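PDB 3GKB: putative enoyl-CoA hydratase from Streptomyces avermitilis, which has no established function but, as a member of the crotonase-like family, probably acts on an acyl-CoA thioester, perhaps by hydrating an enoyl-CoA. Local coordinates for residues V19-D25 with V55-A61; H69-R73 with G256-Q262; E123-A127 with G152-Y158; I143-M147 with L270-R275; L159-V163 with Y186-N190. One frame throughout, in Å; residues are numbered along the deposited sequence.

Contact 1: V19-D25 with V55-A61; sequences VARIILD and VIVFSSA
I22 on strand 19-24 lies alongside F58 of strand 55-60, both side chains pointing the same way from the sheet. I22 CB is 3.9 Å from F58 CD1, and the CG2 branch also borders that ring atom. CG1 runs beside the backbone N (chi1 -62°) and heads for I56, 4.0 Å from I56 CG2. The extended chi2 carries CD1 into a notch between the two neighbours, 3.6 Å from I56 CG2 and 3.7 Å from F58 CE1. An alanine here would be likely to open a gap between I56 and F58, leaving the ring less firmly held along that flank. Beneath the side chains runs a regular parallel ladder: I22 N donates to V57 O at 2.8 Å, and I22 O accepts from S59 N at 3.0 Å. The strands are the two arms of a beta-alpha-beta unit whose crossover includes helix 34-48. On the I22 face, F58 meets F124 of helix 120-127 edge-to-face, while I22 touches V13. The other face, with V19, V55 and V57, rests on helix 195-210, and strands 11-16 and 108-113 flank the pair.

Contact 2: H69-R73 with G256-Q262; sequences HVDMR and GLKDGAQ
Q262 brings its amide oxygen to the edge of the H69 ring, where OE1 lies in the ring plane 3.1 Å from CE1. The D71 carboxylate is engaged from both faces: Q262 NE2 donates to D71 OD1 at 3.1 Å on the anti side, 32° out of plane, while R73 N comes from above the opposite face and closes an Asx turn. The R73 guanidinium has L257 CD2 over one face, 3.9 Å from NH1, offset toward the rim. The amide of Q262 also accepts a short bond from the backbone, M72 N to OE1 at 2.6 Å. M72 bends at chi3 (78°) and lays SD 3.5 Å from A261 CB, and its CE approaches the backbone of L257. A Schellman motif with G260 at its C-prime position ends helix 248-258 here and turns the chain so that A261 and Q262 face the loop. H69 is fixed by ND1 donating to V70 O and by a bond from NE2 to E267, which also receives Q262 N. By analogy with crotonase relatives, this loop probably carries one of the two oxyanion-hole amides, that of V70, so the contact would tie that part of the site to the C-terminal helices. A leucine in place of Q262 would probably leave M72 N without its acceptor and D71 with one donor fewer. Because the amide accepts on one side and donates on the other, its two ends cannot be exchanged without setting oxygen against D71 oxygen and N-H against N-H.

Contact 3: E123-A127 with G152-Y158; sequences EFVAA and GGGGTQY
E123 reaches from helix 120-127 into the glycine-rich run G152-G155 and sets one carboxylate oxygen between two backbone N-H groups. OE1 accepts from G155 N at 2.8 Å on its anti side and from G153 N at 2.9 Å on its syn side; both donors lie slightly to the same face of the carboxylate plane. The other oxygen, OE2, accepts a hydrogen bond from a water at 2.9 Å, and that water accepts in turn from G152 N. CG keeps beside the backbone N (chi1 -64°) and the chain beyond it is straight, which carries the acid group right against the glycine backbone. A CB on G153 would clash with OE2, and one on G155 with OE1. E123 belongs to a GGGAE sequence at the start of its helix, the place where enoyl-CoA hydratases of the crotonase fold carry one of two active-site glutamates; a similar role here is consistent with the water it holds. G154, at the N-cap of helix 155-163, has its own N-H bonded to E236. One turn on, Y158 lays its ring beside helix 120-127: CD2 is 3.6 Å from E123 O, CE2 is 3.9 Å from A127 CB, and Y158 CB meets A126 CB at 4.0 Å. G154 O stands 3.3 Å above one face of that ring, toward its rim, while the hydroxyl bonds to E100 of helix 96-103.

Contact 4: I143-M147 with L270-R275; sequences IEALM and LEGLMR
The short 3-10 turn in I143-M147 packs against the first turns of helix 270-280, the C-terminal helix of this crotonase-like chain. L146 is the main wedge. Its CB meets M274 CB at 3.8 Å, and the two methyls straddle different parts of the helix: CD1 sits 3.7 Å from E271 O and also over the centre of one face of the R275 guanidinium, while CD2 lies 3.8 Å from R275 NE. To one side I143 crosses L270 at about a right angle, CG1 against L270 CD2 at 3.7 Å. Its CG1 is anti to the backbone N (chi1 -165°), and the chain then turns CD1 onto the aliphatic part of E271, 3.9 Å from CG. M274, bent at chi2 and chi3, curls its CE back toward M147 CG at 4.1 Å. Outside the pair, L146 also touches L212 of a neighbouring subunit, and R275 touches N208 of that same subunit. No direct hydrogen bond joins the two segments; a single water donates to L146 O at 2.8 Å and to M274 O as well, linking two backbone carbonyls. The contact therefore rests chiefly on methyl and methylene groups. E271 turns its charge outward to a salt bridge with R118, whereas the R275 guanidinium stays in the contact by its face, which can pack on a methyl while the N-H groups lie round the rim.

Contact 5: L159-V163 with Y186-N190; sequences LRGRV and YGWIN
R162 supplies the polar part of the contact, holding the chain that follows helix 180-186 by hydrogen bonds to G187 and N190. Its NE donates to G187 O at 3.0 Å, in the carbonyl plane, and its NH2 to N190 OD1 at 3.1 Å, arriving well above the amide plane. The guanidinium and amide planes stand 88° apart. Over the centre of one guanidinium face lies W188 O, 3.1 Å from CZ; its angles to the N-H groups are too poor for bonding, though the charge above it is probably favourable. The bend at chi3 (75°) swings the guanidinium back toward these carbonyls, and a water joins NH2 to G187 O. The aromatic part is a CH-pi contact: L159 CD2 sits 3.5 Å from the centroid of the five-membered ring of W188, only 11° off its normal. Apolar packing completes the join, with V163 CG1 3.9 Å from both Y186 CB and W188 CB. Tight approach at G187 is possible because it has no side chain: a CB would run into R162 O. G187 is also the C-prime residue of the Schellman motif ending helix 180-186. Around the contact, R162 NH1 bonds to A126 O of helix 120-127, on which W188 also packs. L159 and W188 share V171 of helix 165-174, and N190 pairs with A131 of strand 130-134 while bonding to R167 and E170 of a neighbouring subunit.

Contact 3 is the hub, about 7 Å from the chain centre. Contact 1 reaches it by aromatic packing from the sheet onto helix 120-127, F58 CD1 3.6 Å from F124 CZ. Contact 5 continues along the same helix 155-163 and joins it where R162 NH1 meets A126 O at 3.1 Å, beside a bound glycerol. Contacts 2 and 4, with centres about 10 Å apart, share the C-terminal region and touch through H69 CD2 and L270 CD2 at 3.5 Å. E144 of contact 4 brings OE2 to 4.0 Å from E123 OE2, and to 2.6 Å from the water on G152 N. Two glutamates around one water match the hydratase active site, a role inferred from relatives.

Contact 1: V19-D25 with V55-A61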
# COMPACT_ATOMS: atom_id res chain seq x y z
N VAL B 19 -1.30 -9.22 -29.45
CA VAL B 19 -1.87 -8.09 -28.67
C VAL B 19 -3.18 -7.65 -29.31
O VAL B 19 -3.20 -7.32 -30.49
CB VAL B 19 -0.91 -6.90 -28.60
CG1 VAL B 19 -1.55 -5.72 -27.81
CG2 VAL B 19 0.47 -7.28 -27.99
N ALA B 20 -4.28 -7.67 -28.55
CA ALA B 20 -5.52 -7.02 -29.01
C ALA B 20 -5.61 -5.61 -28.47
O ALA B 20 -5.28 -5.37 -27.32
CB ALA B 20 -6.73 -7.82 -28.61
N ARG B 21 -6.01 -4.66 -29.31
CA ARG B 21 -6.21 -3.27 -28.89
C ARG B 21 -7.71 -3.00 -28.97
O ARG B 21 -8.34 -3.22 -30.02
CB ARG B 21 -5.44 -2.30 -29.80
CG ARG B 21 -3.96 -2.24 -29.48
CD ARG B 21 -3.28 -1.22 -30.35
NE ARG B 21 -3.19 -1.66 -31.73
CZ ARG B 21 -2.97 -0.86 -32.78
NH1 ARG B 21 -2.82 0.45 -32.63
NH2 ARG B 21 -2.91 -1.38 -34.00
N ILE B 22 -8.28 -2.58 -27.84
CA ILE B 22 -9.68 -2.23 -27.78
C ILE B 22 -9.73 -0.73 -27.61
O ILE B 22 -9.24 -0.20 -26.63
CB ILE B 22 -10.41 -2.98 -26.63
CG1 ILE B 22 -10.34 -4.51 -26.86
CG2 ILE B 22 -11.83 -2.52 -26.51
CD1 ILE B 22 -10.95 -5.33 -25.72
N ILE B 23 -10.29 -0.04 -28.60
CA ILE B 23 -10.34 1.41 -28.60
C ILE B 23 -11.78 1.81 -28.36
O ILE B 23 -12.68 1.48 -29.15
CB ILE B 23 -9.87 2.01 -29.96
CG1 ILE B 23 -8.45 1.52 -30.30
CG2 ILE B 23 -9.94 3.55 -29.90
CD1 ILE B 23 -8.00 1.80 -31.75
N LEU B 24 -12.00 2.54 -27.26
CA LEU B 24 -13.31 2.94 -26.82
C LEU B 24 -13.69 4.25 -27.52
O LEU B 24 -12.92 5.20 -27.52
CB LEU B 24 -13.31 3.09 -25.29
CG LEU B 24 -12.88 1.82 -24.51
CD1 LEU B 24 -12.32 2.17 -23.13
CD2 LEU B 24 -14.03 0.89 -24.37
N ASP B 25 -14.86 4.26 -28.17
CA ASP B 25 -15.26 5.36 -29.06
C ASP B 25 -16.79 5.48 -29.10
O ASP B 25 -17.47 4.82 -29.92
CB ASP B 25 -14.67 5.16 -30.47
CG ASP B 25 -14.79 6.40 -31.37
OD1 ASP B 25 -15.40 7.42 -30.97
OD2 ASP B 25 -14.22 6.37 -32.50
N VAL B 55 -2.37 -10.49 -24.73
CA VAL B 55 -2.41 -9.18 -24.05
C VAL B 55 -3.54 -8.41 -24.66
O VAL B 55 -3.76 -8.49 -25.89
CB VAL B 55 -1.07 -8.39 -24.23
CG1 VAL B 55 -1.15 -7.00 -23.59
CG2 VAL B 55 0.12 -9.22 -23.64
N ILE B 56 -4.26 -7.64 -23.83
CA ILE B 56 -5.30 -6.71 -24.32
C ILE B 56 -4.97 -5.31 -23.80
O ILE B 56 -4.68 -5.14 -22.61
CB ILE B 56 -6.70 -7.11 -23.80
CG1 ILE B 56 -7.10 -8.49 -24.34
CG2 ILE B 56 -7.73 -6.02 -24.16
CD1 ILE B 56 -8.29 -9.15 -23.60
N VAL B 57 -4.95 -4.32 -24.69
CA VAL B 57 -4.70 -2.93 -24.30
C VAL B 57 -5.95 -2.11 -24.59
O VAL B 57 -6.43 -2.07 -25.74
CB VAL B 57 -3.53 -2.28 -25.05
CG1 VAL B 57 -3.32 -0.83 -24.51
CG2 VAL B 57 -2.23 -3.08 -24.91
N PHE B 58 -6.47 -1.46 -23.57
CA PHE B 58 -7.62 -0.57 -23.69
C PHE B 58 -7.14 0.86 -23.81
O PHE B 58 -6.33 1.31 -23.00
CB PHE B 58 -8.50 -0.67 -22.45
CG PHE B 58 -9.05 -2.02 -22.17
CD1 PHE B 58 -10.23 -2.44 -22.74
CD2 PHE B 58 -8.42 -2.88 -21.29
CE1 PHE B 58 -10.77 -3.70 -22.44
CE2 PHE B 58 -8.95 -4.12 -21.02
CZ PHE B 58 -10.13 -4.52 -21.61
N SER B 59 -7.68 1.56 -24.79
CA SER B 59 -7.38 2.98 -24.96
C SER B 59 -8.65 3.70 -25.41
O SER B 59 -9.67 3.09 -25.73
CB SER B 59 -6.22 3.18 -25.95
OG SER B 59 -6.61 2.82 -27.27
N SER B 60 -8.60 5.02 -25.43
CA SER B 60 -9.75 5.79 -25.90
C SER B 60 -9.50 6.56 -27.20
O SER B 60 -8.42 7.09 -27.40
CB SER B 60 -10.14 6.80 -24.83
OG SER B 60 -11.24 7.58 -25.27
N ALA B 61 -10.53 6.65 -28.04
CA ALA B 61 -10.50 7.53 -29.22
C ALA B 61 -10.87 8.99 -28.89
O ALA B 61 -10.65 9.91 -29.71
CB ALA B 61 -11.42 6.96 -30.31

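Contact 2: H69-R73 with G256-Q262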
# COMPACT_ATOMS: atom_id res chain seq x y z
N HIS B 69 -18.18 8.06 -17.38
CA HIS B 69 -18.96 7.48 -16.28
C HIS B 69 -20.12 6.71 -16.93
O HIS B 69 -20.26 6.72 -18.14
CB HIS B 69 -19.49 8.53 -15.27
CG HIS B 69 -20.26 9.65 -15.90
ND1 HIS B 69 -21.54 9.48 -16.38
CD2 HIS B 69 -19.91 10.93 -16.17
CE1 HIS B 69 -21.96 10.63 -16.90
NE2 HIS B 69 -20.98 11.52 -16.80
N VAL B 70 -20.92 6.04 -16.11
CA VAL B 70 -22.09 5.33 -16.62
C VAL B 70 -23.16 6.32 -17.06
O VAL B 70 -23.37 7.36 -16.44
CB VAL B 70 -22.63 4.35 -15.54
CG1 VAL B 70 -23.98 3.77 -15.96
CG2 VAL B 70 -21.61 3.22 -15.29
N ASP B 71 -23.82 5.98 -18.15
CA ASP B 71 -24.87 6.79 -18.74
C ASP B 71 -25.91 7.13 -17.67
O ASP B 71 -26.51 6.27 -17.04
CB ASP B 71 -25.49 6.01 -19.90
CG ASP B 71 -26.64 6.76 -20.58
OD1 ASP B 71 -26.84 7.97 -20.29
OD2 ASP B 71 -27.35 6.09 -21.38
N MET B 72 -26.12 8.42 -17.47
CA MET B 72 -27.03 8.88 -16.42
C MET B 72 -28.51 8.60 -16.78
O MET B 72 -29.38 8.69 -15.93
CB MET B 72 -26.79 10.37 -16.17
CG MET B 72 -25.47 10.68 -15.36
SD MET B 72 -24.90 12.43 -15.52
CE MET B 72 -25.97 13.27 -14.43
N ARG B 73 -28.76 8.30 -18.05
CA ARG B 73 -30.09 7.90 -18.52
C ARG B 73 -30.28 6.39 -18.60
O ARG B 73 -31.30 5.92 -19.13
CB ARG B 73 -30.34 8.49 -19.90
CG ARG B 73 -30.23 9.99 -19.97
CD ARG B 73 -31.02 10.48 -21.15
NE ARG B 73 -31.32 11.89 -21.03
CZ ARG B 73 -30.57 12.86 -21.51
NH1 ARG B 73 -29.43 12.59 -22.15
NH2 ARG B 73 -30.95 14.12 -21.34
N GLY B 256 -28.23 17.31 -13.06
CA GLY B 256 -26.98 17.22 -13.78
C GLY B 256 -27.16 17.22 -15.28
O GLY B 256 -26.47 17.93 -15.98
N LEU B 257 -28.09 16.39 -15.77
CA LEU B 257 -28.39 16.29 -17.20
C LEU B 257 -28.89 17.63 -17.73
O LEU B 257 -28.41 18.10 -18.74
CB LEU B 257 -29.39 15.17 -17.49
CG LEU B 257 -28.81 13.75 -17.43
CD1 LEU B 257 -29.89 12.71 -17.36
CD2 LEU B 257 -27.90 13.50 -18.63
N LYS B 258 -29.79 18.28 -16.98
CA LYS B 258 -30.33 19.58 -17.34
C LYS B 258 -29.24 20.64 -17.46
O LYS B 258 -29.32 21.54 -18.30
CB LYS B 258 -31.38 20.00 -16.31
CG LYS B 258 -32.04 21.32 -16.62
CD LYS B 258 -33.01 21.74 -15.53
CE LYS B 258 -33.44 23.20 -15.66
NZ LYS B 258 -33.63 23.86 -14.35
N ASP B 259 -28.20 20.52 -16.63
CA ASP B 259 -27.14 21.51 -16.58
C ASP B 259 -25.92 21.17 -17.45
O ASP B 259 -24.91 21.87 -17.38
CB ASP B 259 -26.72 21.73 -15.11
CG ASP B 259 -27.76 22.50 -14.31
OD1 ASP B 259 -28.81 22.89 -14.89
OD2 ASP B 259 -27.51 22.74 -13.11
N GLY B 260 -26.01 20.13 -18.27
CA GLY B 260 -24.97 19.84 -19.23
C GLY B 260 -24.09 18.62 -18.99
O GLY B 260 -23.10 18.46 -19.70
N ALA B 261 -24.42 17.77 -18.01
CA ALA B 261 -23.67 16.52 -17.90
C ALA B 261 -23.78 15.75 -19.23
O ALA B 261 -24.77 15.86 -19.95
CB ALA B 261 -24.12 15.67 -16.68
N GLN B 262 -22.73 15.01 -19.57
CA GLN B 262 -22.69 14.16 -20.74
C GLN B 262 -22.53 14.97 -22.02
O GLN B 262 -22.77 14.48 -23.12
CB GLN B 262 -23.88 13.17 -20.76
CG GLN B 262 -23.92 12.36 -19.46
CD GLN B 262 -24.73 11.06 -19.47
OE1 GLN B 262 -24.58 10.27 -18.54
NE2 GLN B 262 -25.60 10.84 -20.47

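Contact 3: E123-A127 with G152-Y158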
# COMPACT_ATOMS: atom_id res chain seq x y z
N GLU B 123 -13.59 2.83 -12.24
CA GLU B 123 -13.67 1.42 -11.86
C GLU B 123 -13.02 0.52 -12.91
O GLU B 123 -12.28 -0.40 -12.56
CB GLU B 123 -15.14 1.01 -11.57
CG GLU B 123 -15.73 1.77 -10.36
CD GLU B 123 -17.26 1.59 -10.10
OE1 GLU B 123 -17.64 1.36 -8.94
OE2 GLU B 123 -18.07 1.70 -11.05
N PHE B 124 -13.30 0.82 -14.18
CA PHE B 124 -12.76 0.10 -15.36
C PHE B 124 -11.24 0.19 -15.34
O PHE B 124 -10.53 -0.85 -15.39
CB PHE B 124 -13.37 0.75 -16.62
CG PHE B 124 -13.10 0.05 -17.90
CD1 PHE B 124 -14.16 -0.44 -18.66
CD2 PHE B 124 -11.81 -0.06 -18.42
CE1 PHE B 124 -13.95 -1.07 -19.85
CE2 PHE B 124 -11.61 -0.71 -19.66
CZ PHE B 124 -12.68 -1.20 -20.35
N VAL B 125 -10.73 1.41 -15.14
CA VAL B 125 -9.28 1.62 -15.07
C VAL B 125 -8.66 0.78 -13.96
O VAL B 125 -7.62 0.13 -14.20
CB VAL B 125 -8.91 3.12 -14.90
CG1 VAL B 125 -7.38 3.30 -14.63
CG2 VAL B 125 -9.37 3.94 -16.13
N ALA B 126 -9.26 0.78 -12.76
CA ALA B 126 -8.65 0.12 -11.59
C ALA B 126 -8.73 -1.41 -11.67
O ALA B 126 -7.97 -2.10 -11.02
CB ALA B 126 -9.32 0.60 -10.30
N ALA B 127 -9.64 -1.92 -12.49
CA ALA B 127 -9.92 -3.37 -12.58
C ALA B 127 -8.89 -4.12 -13.44
O ALA B 127 -8.67 -5.32 -13.27
CB ALA B 127 -11.31 -3.60 -13.15
N GLY B 152 -20.96 1.74 -7.23
CA GLY B 152 -21.65 0.48 -7.21
C GLY B 152 -21.16 -0.51 -8.24
O GLY B 152 -21.78 -1.56 -8.43
N GLY B 153 -20.03 -0.22 -8.85
CA GLY B 153 -19.43 -1.07 -9.84
C GLY B 153 -18.10 -1.70 -9.43
O GLY B 153 -17.33 -2.11 -10.31
N GLY B 154 -17.84 -1.78 -8.12
CA GLY B 154 -16.63 -2.42 -7.60
C GLY B 154 -15.62 -1.42 -7.06
O GLY B 154 -14.69 -1.82 -6.35
N GLY B 155 -15.80 -0.14 -7.38
CA GLY B 155 -14.82 0.91 -7.07
C GLY B 155 -14.40 1.00 -5.62
O GLY B 155 -13.20 1.24 -5.34
N THR B 156 -15.36 0.85 -4.70
CA THR B 156 -15.01 0.93 -3.28
C THR B 156 -14.02 -0.20 -2.92
O THR B 156 -13.06 0.02 -2.18
CB THR B 156 -16.23 0.87 -2.35
OG1 THR B 156 -16.88 -0.39 -2.45
CG2 THR B 156 -17.22 2.02 -2.62
N GLN B 157 -14.24 -1.37 -3.50
CA GLN B 157 -13.38 -2.52 -3.22
C GLN B 157 -12.05 -2.50 -3.96
O GLN B 157 -11.02 -2.90 -3.38
CB GLN B 157 -14.14 -3.82 -3.46
CG GLN B 157 -15.49 -3.88 -2.71
CD GLN B 157 -15.33 -3.61 -1.21
OE1 GLN B 157 -14.66 -4.37 -0.52
NE2 GLN B 157 -15.88 -2.51 -0.72
N TYR B 158 -12.06 -2.05 -5.21
CA TYR B 158 -10.83 -1.91 -5.95
C TYR B 158 -9.92 -0.88 -5.26
O TYR B 158 -8.72 -1.10 -5.12
CB TYR B 158 -11.07 -1.54 -7.41
CG TYR B 158 -12.00 -2.49 -8.18
CD1 TYR B 158 -12.26 -3.80 -7.74
CD2 TYR B 158 -12.62 -2.06 -9.34
CE1 TYR B 158 -13.08 -4.65 -8.46
CE2 TYR B 158 -13.46 -2.86 -10.04
CZ TYR B 158 -13.68 -4.17 -9.64
OH TYR B 158 -14.53 -4.96 -10.38
O HOH W 1 -20.21 3.14 -9.83

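Contact 4: I143-M147 with L270-R275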
# COMPACT_ATOMS: atom_id res chain seq x y z
N ILE B 143 -17.04 10.03 -9.00
CA ILE B 143 -18.02 11.12 -8.98
C ILE B 143 -19.31 10.80 -8.22
O ILE B 143 -20.12 11.70 -7.94
CB ILE B 143 -18.37 11.51 -10.44
CG1 ILE B 143 -19.08 12.87 -10.53
CG2 ILE B 143 -19.26 10.45 -11.08
CD1 ILE B 143 -18.19 14.07 -10.32
N GLU B 144 -19.49 9.51 -7.91
CA GLU B 144 -20.74 8.97 -7.39
C GLU B 144 -21.33 9.74 -6.22
O GLU B 144 -22.53 10.07 -6.24
CB GLU B 144 -20.57 7.50 -7.04
CG GLU B 144 -20.46 6.60 -8.29
CD GLU B 144 -19.01 6.31 -8.72
OE1 GLU B 144 -18.11 7.14 -8.50
OE2 GLU B 144 -18.78 5.23 -9.33
N ALA B 145 -20.51 10.03 -5.21
CA ALA B 145 -20.97 10.72 -4.01
C ALA B 145 -21.68 12.04 -4.34
O ALA B 145 -22.64 12.41 -3.66
CB ALA B 145 -19.80 10.95 -3.00
N LEU B 146 -21.22 12.72 -5.39
CA LEU B 146 -21.83 13.99 -5.83
C LEU B 146 -23.17 13.82 -6.57
O LEU B 146 -23.93 14.80 -6.74
CB LEU B 146 -20.85 14.80 -6.68
CG LEU B 146 -19.54 15.17 -5.99
CD1 LEU B 146 -18.65 16.02 -6.90
CD2 LEU B 146 -19.74 15.84 -4.65
N MET B 147 -23.48 12.58 -6.95
CA MET B 147 -24.77 12.21 -7.53
C MET B 147 -25.69 11.58 -6.48
O MET B 147 -26.75 11.08 -6.79
CB MET B 147 -24.53 11.32 -8.75
CG MET B 147 -23.74 12.02 -9.94
SD MET B 147 -23.63 10.81 -11.35
CE MET B 147 -22.72 11.87 -12.52
N LEU B 270 -16.83 18.08 -14.12
CA LEU B 270 -18.07 17.48 -13.63
C LEU B 270 -18.25 17.68 -12.12
O LEU B 270 -19.39 17.78 -11.64
CB LEU B 270 -18.16 15.99 -14.03
CG LEU B 270 -19.47 15.25 -13.77
CD1 LEU B 270 -20.64 15.92 -14.55
CD2 LEU B 270 -19.33 13.77 -14.13
N GLU B 271 -17.14 17.71 -11.37
CA GLU B 271 -17.21 17.84 -9.91
C GLU B 271 -17.83 19.17 -9.58
O GLU B 271 -18.82 19.23 -8.83
CB GLU B 271 -15.82 17.73 -9.25
CG GLU B 271 -15.18 16.35 -9.37
CD GLU B 271 -14.57 16.02 -10.76
OE1 GLU B 271 -14.35 16.94 -11.59
OE2 GLU B 271 -14.30 14.80 -11.02
N GLY B 272 -17.30 20.22 -10.20
CA GLY B 272 -17.88 21.57 -10.05
C GLY B 272 -19.34 21.68 -10.48
O GLY B 272 -20.18 22.28 -9.79
N LEU B 273 -19.67 21.09 -11.62
CA LEU B 273 -21.04 21.09 -12.12
C LEU B 273 -21.99 20.44 -11.12
O LEU B 273 -23.05 20.99 -10.79
CB LEU B 273 -21.10 20.40 -13.48
CG LEU B 273 -22.47 20.31 -14.15
CD1 LEU B 273 -23.13 21.70 -14.17
CD2 LEU B 273 -22.32 19.80 -15.56
N MET B 274 -21.61 19.26 -10.62
CA MET B 274 -22.49 18.55 -9.69
C MET B 274 -22.61 19.26 -8.33
O MET B 274 -23.68 19.24 -7.72
CB MET B 274 -22.08 17.07 -9.51
CG MET B 274 -22.24 16.22 -10.81
SD MET B 274 -23.88 16.25 -11.62
CE MET B 274 -25.01 15.88 -10.25
N ARG B 275 -21.56 19.92 -7.87
CA ARG B 275 -21.72 20.66 -6.61
C ARG B 275 -22.64 21.85 -6.75
O ARG B 275 -23.42 22.13 -5.84
CB ARG B 275 -20.38 21.07 -6.03
CG ARG B 275 -19.57 19.85 -5.60
CD ARG B 275 -18.40 20.25 -4.76
NE ARG B 275 -17.81 19.06 -4.16
CZ ARG B 275 -16.71 18.47 -4.58
NH1 ARG B 275 -16.02 18.97 -5.58
NH2 ARG B 275 -16.28 17.38 -3.98
O HOH W 2 -23.34 17.30 -5.65

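Contact 5: L159-V163 with Y186-N190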
# COMPACT_ATOMS: atom_id res chain seq x y z
N LEU B 159 -10.51 0.22 -4.82
CA LEU B 159 -9.77 1.22 -4.03
C LEU B 159 -9.32 0.64 -2.72
O LEU B 159 -8.16 0.80 -2.35
CB LEU B 159 -10.64 2.45 -3.77
CG LEU B 159 -10.76 3.39 -4.99
CD1 LEU B 159 -11.98 4.31 -4.85
CD2 LEU B 159 -9.48 4.24 -5.15
N ARG B 160 -10.21 0.00 -1.97
CA ARG B 160 -9.76 -0.56 -0.70
C ARG B 160 -8.47 -1.40 -0.89
O ARG B 160 -7.50 -1.28 -0.12
CB ARG B 160 -10.82 -1.40 -0.02
CG ARG B 160 -10.38 -1.76 1.39
CD ARG B 160 -11.40 -2.44 2.20
NE ARG B 160 -10.93 -2.42 3.60
CZ ARG B 160 -11.70 -2.21 4.67
NH1 ARG B 160 -13.00 -2.02 4.53
NH2 ARG B 160 -11.17 -2.21 5.88
N GLY B 161 -8.50 -2.27 -1.89
CA GLY B 161 -7.39 -3.19 -2.14
C GLY B 161 -6.15 -2.49 -2.63
O GLY B 161 -5.05 -2.81 -2.18
N ARG B 162 -6.30 -1.50 -3.51
CA ARG B 162 -5.14 -0.84 -4.12
C ARG B 162 -4.55 0.31 -3.31
O ARG B 162 -3.34 0.50 -3.34
CB ARG B 162 -5.47 -0.35 -5.51
CG ARG B 162 -5.72 -1.52 -6.51
CD ARG B 162 -5.80 -1.04 -7.96
NE ARG B 162 -4.49 -0.70 -8.50
CZ ARG B 162 -4.17 -0.75 -9.78
NH1 ARG B 162 -5.07 -1.13 -10.68
NH2 ARG B 162 -2.92 -0.42 -10.18
N VAL B 163 -5.41 1.08 -2.63
CA VAL B 163 -4.95 2.27 -1.94
C VAL B 163 -5.12 2.20 -0.41
O VAL B 163 -4.58 3.03 0.29
CB VAL B 163 -5.55 3.58 -2.54
CG1 VAL B 163 -5.48 3.55 -4.10
CG2 VAL B 163 -6.97 3.89 -2.03
N TYR B 186 -0.69 6.84 -4.71
CA TYR B 186 -1.68 6.09 -3.92
C TYR B 186 -1.72 4.60 -4.28
O TYR B 186 -2.09 3.78 -3.45
CB TYR B 186 -3.09 6.69 -4.10
CG TYR B 186 -3.41 7.91 -3.23
CD1 TYR B 186 -2.42 8.76 -2.73
CD2 TYR B 186 -4.72 8.21 -2.93
CE1 TYR B 186 -2.75 9.84 -1.96
CE2 TYR B 186 -5.05 9.29 -2.16
CZ TYR B 186 -4.06 10.10 -1.66
OH TYR B 186 -4.39 11.18 -0.86
N GLY B 187 -1.35 4.25 -5.51
CA GLY B 187 -1.38 2.88 -5.97
C GLY B 187 -2.66 2.53 -6.72
O GLY B 187 -2.88 1.36 -7.03
N TRP B 188 -3.47 3.55 -7.03
CA TRP B 188 -4.73 3.39 -7.80
C TRP B 188 -4.43 2.96 -9.23
O TRP B 188 -5.17 2.17 -9.84
CB TRP B 188 -5.48 4.72 -7.80
CG TRP B 188 -6.94 4.70 -8.13
CD1 TRP B 188 -7.70 3.64 -8.53
CD2 TRP B 188 -7.81 5.83 -8.11
NE1 TRP B 188 -9.00 4.04 -8.74
CE2 TRP B 188 -9.09 5.38 -8.47
CE3 TRP B 188 -7.63 7.18 -7.79
CZ2 TRP B 188 -10.20 6.24 -8.52
CZ3 TRP B 188 -8.73 8.03 -7.85
CH2 TRP B 188 -9.99 7.55 -8.23
N ILE B 189 -3.32 3.46 -9.75
CA ILE B 189 -2.77 2.99 -11.03
C ILE B 189 -1.31 2.61 -10.84
O ILE B 189 -0.70 2.91 -9.80
CB ILE B 189 -2.87 4.07 -12.14
CG1 ILE B 189 -2.03 5.30 -11.77
CG2 ILE B 189 -4.32 4.43 -12.39
CD1 ILE B 189 -2.05 6.43 -12.81
N ASN B 190 -0.71 2.00 -11.85
CA ASN B 190 0.65 1.50 -11.70
C ASN B 190 1.69 2.62 -11.79
O ASN B 190 2.63 2.67 -10.98
CB ASN B 190 0.99 0.44 -12.76
CG ASN B 190 0.21 -0.84 -12.55
OD1 ASN B 190 -1.01 -0.84 -12.56
ND2 ASN B 190 0.93 -1.96 -12.38
O HOH W 3 -0.98 -0.43 -8.11
O HOH W 4 -2.00 4.05 -0.35